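Local coordinates for iron uptake protein A2 (Synechocystis sp., PDB 2VOZ) that binds ferric iron in the periplasm, probably as a substrate-binding subunit of an ABC transporter that imports the metal, at residues S172-A175 / S176-I180. Residues are numbered along the deposited sequence; the frame is centred on the assembly and turned at random.
Sequences SLTA and SRIAI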
ATOM      1  N   SER B 172     -17.593  22.988 -13.388  1.00  7.94           N
ATOM      2  CA  SER B 172     -16.736  24.161 -13.289  1.00  7.01           C
ATOM      3  C   SER B 172     -16.348  24.785 -14.639  1.00  8.24           C
ATOM      4  O   SER B 172     -16.282  26.037 -14.766  1.00  7.49           O
ATOM      5  CB  SER B 172     -15.504  23.842 -12.415  1.00  7.85           C
ATOM      6  OG  SER B 172     -15.941  23.679 -11.054  1.00  7.91           O
ATOM      7  N   LEU B 173     -16.104  23.951 -15.653  1.00  7.22           N
ATOM      8  CA  LEU B 173     -15.821  24.489 -16.973  1.00  8.00           C
ATOM      9  C   LEU B 173     -17.011  25.258 -17.495  1.00  7.41           C
ATOM     10  O   LEU B 173     -16.866  26.380 -17.991  1.00  8.10           O
ATOM     11  CB  LEU B 173     -15.419  23.406 -17.949  1.00  8.41           C
ATOM     12  CG  LEU B 173     -15.153  23.881 -19.377  1.00  7.63           C
ATOM     13  CD1 LEU B 173     -14.050  24.931 -19.483  1.00 13.14           C
ATOM     14  CD2 LEU B 173     -14.812  22.665 -20.261  1.00 13.21           C
ATOM     15  N   THR B 174     -18.198  24.690 -17.344  1.00  6.40           N
ATOM     16  CA  THR B 174     -19.374  25.397 -17.838  1.00  7.61           C
ATOM     17  C   THR B 174     -19.617  26.671 -17.037  1.00  7.62           C
ATOM     18  O   THR B 174     -19.972  27.706 -17.596  1.00  7.98           O
ATOM     19  CB  THR B 174     -20.585  24.501 -17.766  1.00  6.12           C
ATOM     20  OG1 THR B 174     -20.426  23.365 -18.653  1.00  8.84           O
ATOM     21  CG2 THR B 174     -21.866  25.266 -18.128  1.00  8.99           C
ATOM     22  N   ALA B 175     -19.405  26.584 -15.724  1.00  7.78           N
ATOM     23  CA  ALA B 175     -19.567  27.744 -14.843  1.00  8.14           C
ATOM     24  C   ALA B 175     -18.668  28.873 -15.297  1.00  8.68           C
ATOM     25  O   ALA B 175     -19.060  30.034 -15.287  1.00  8.28           O
ATOM     26  CB  ALA B 175     -19.210  27.333 -13.437  1.00  9.14           C
ATOM     27  N   SER B 176     -17.438  28.531 -15.676  1.00  8.40           N
ATOM     28  CA  SER B 176     -16.520  29.565 -16.180  1.00  8.56           C
ATOM     29  C   SER B 176     -17.043  30.225 -17.471  1.00  9.35           C
ATOM     30  O   SER B 176     -16.872  31.435 -17.654  1.00  9.62           O
ATOM     31  CB  SER B 176     -15.113  29.012 -16.371  1.00  9.64           C
ATOM     32  OG  SER B 176     -14.984  28.244 -17.545  1.00  9.38           O
ATOM     33  N   ARG B 177     -17.671  29.446 -18.354  1.00  7.72           N
ATOM     34  CA  ARG B 177     -18.199  30.017 -19.582  1.00  8.62           C
ATOM     35  C   ARG B 177     -19.361  30.949 -19.246  1.00  9.40           C
ATOM     36  O   ARG B 177     -19.483  32.007 -19.874  1.00 10.19           O
ATOM     37  CB  ARG B 177     -18.659  28.937 -20.559  1.00  9.72           C
ATOM     38  CG  ARG B 177     -17.561  27.984 -21.052  1.00  8.35           C
ATOM     39  CD  ARG B 177     -16.321  28.742 -21.582  1.00 10.68           C
ATOM     40  NE  ARG B 177     -15.314  28.816 -20.532  1.00 10.49           N
ATOM     41  CZ  ARG B 177     -14.056  29.230 -20.723  1.00 11.41           C
ATOM     42  NH1 ARG B 177     -13.202  29.216 -19.705  1.00 11.87           N
ATOM     43  NH2 ARG B 177     -13.681  29.660 -21.924  1.00 10.18           N
ATOM     44  N   ILE B 178     -20.205  30.560 -18.285  1.00  9.35           N
ATOM     45  CA  ILE B 178     -21.314  31.466 -17.850  1.00  8.95           C
ATOM     46  C   ILE B 178     -20.746  32.802 -17.303  1.00  9.36           C
ATOM     47  O   ILE B 178     -21.210  33.909 -17.657  1.00 10.22           O
ATOM     48  CB  ILE B 178     -22.189  30.813 -16.806  1.00  9.61           C
ATOM     49  CG1 ILE B 178     -22.870  29.568 -17.381  1.00  9.78           C
ATOM     50  CG2 ILE B 178     -23.245  31.805 -16.297  1.00 10.20           C
ATOM     51  CD1 ILE B 178     -23.635  28.751 -16.326  1.00 13.73           C
ATOM     52  N   ALA B 179     -19.736  32.703 -16.450  1.00  9.08           N
ATOM     53  CA  ALA B 179     -19.096  33.881 -15.861  1.00 11.23           C
ATOM     54  C   ALA B 179     -18.599  34.833 -16.964  1.00 12.19           C
ATOM     55  O   ALA B 179     -18.745  36.061 -16.874  1.00 14.45           O
ATOM     56  CB  ALA B 179     -17.941  33.436 -14.938  1.00 10.94           C
ATOM     57  N   ILE B 180     -18.054  34.258 -18.032  1.00 12.49           N
ATOM     58  CA  ILE B 180     -17.397  34.992 -19.102  1.00 12.98           C
ATOM     59  C   ILE B 180     -18.410  35.509 -20.125  1.00 13.84           C
ATOM     60  O   ILE B 180     -18.356  36.673 -20.478  1.00 14.66           O
ATOM     61  CB  ILE B 180     -16.331  34.115 -19.849  1.00 13.16           C
ATOM     62  CG1 ILE B 180     -15.139  33.757 -18.930  1.00 13.91           C
ATOM     63  CG2 ILE B 180     -15.813  34.825 -21.140  1.00 13.01           C
ATOM     64  CD1 ILE B 180     -14.341  32.563 -19.492  1.00 13.54           C
TER
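Ser176 meets the preceding turn of helix 168-181, which carries the iron-binding Tyr169 near its start, twice: its N bonds Ser172 O at 2.9 Å, and its OG donates to Leu173 O over 2.7 Å. Chi1 of 78° sets OG between the backbone N and carbonyl carbon and brings it within reach of Leu173 O, a helical serine returning its hydroxyl to the carbonyl three residues back. Leu173 CD1 comes alongside OG at 4.0 Å. Arg177 N reaches the same Leu173 O at 3.2 Å, so this oxygen accepts from two donors. The arginine chain, bent at chi2 and chi3, curls back so that Arg177 NE and Arg177 NH1 meet Ser176 OG side-on, in the guanidinium plane, through moderately bent bonds (147° and 150°). NH2 forms a salt bridge with Glu149. Ile178 N bonds Thr174 O, and its CD1 lies 4.3 Å from Thr174 CG2, on the flank packed against helix 333-342. Ala179 N bonds Ala175 O. Ile180 CD1 covers one face of the Arg177 guanidinium, 3.5 Å above its centre. Hydrogen bonds thus run from this guanidinium through Ser176 OG to Leu173 O; the positive charge, partly balanced by Glu149, would probably polarise the hydroxyl and strengthen its donation.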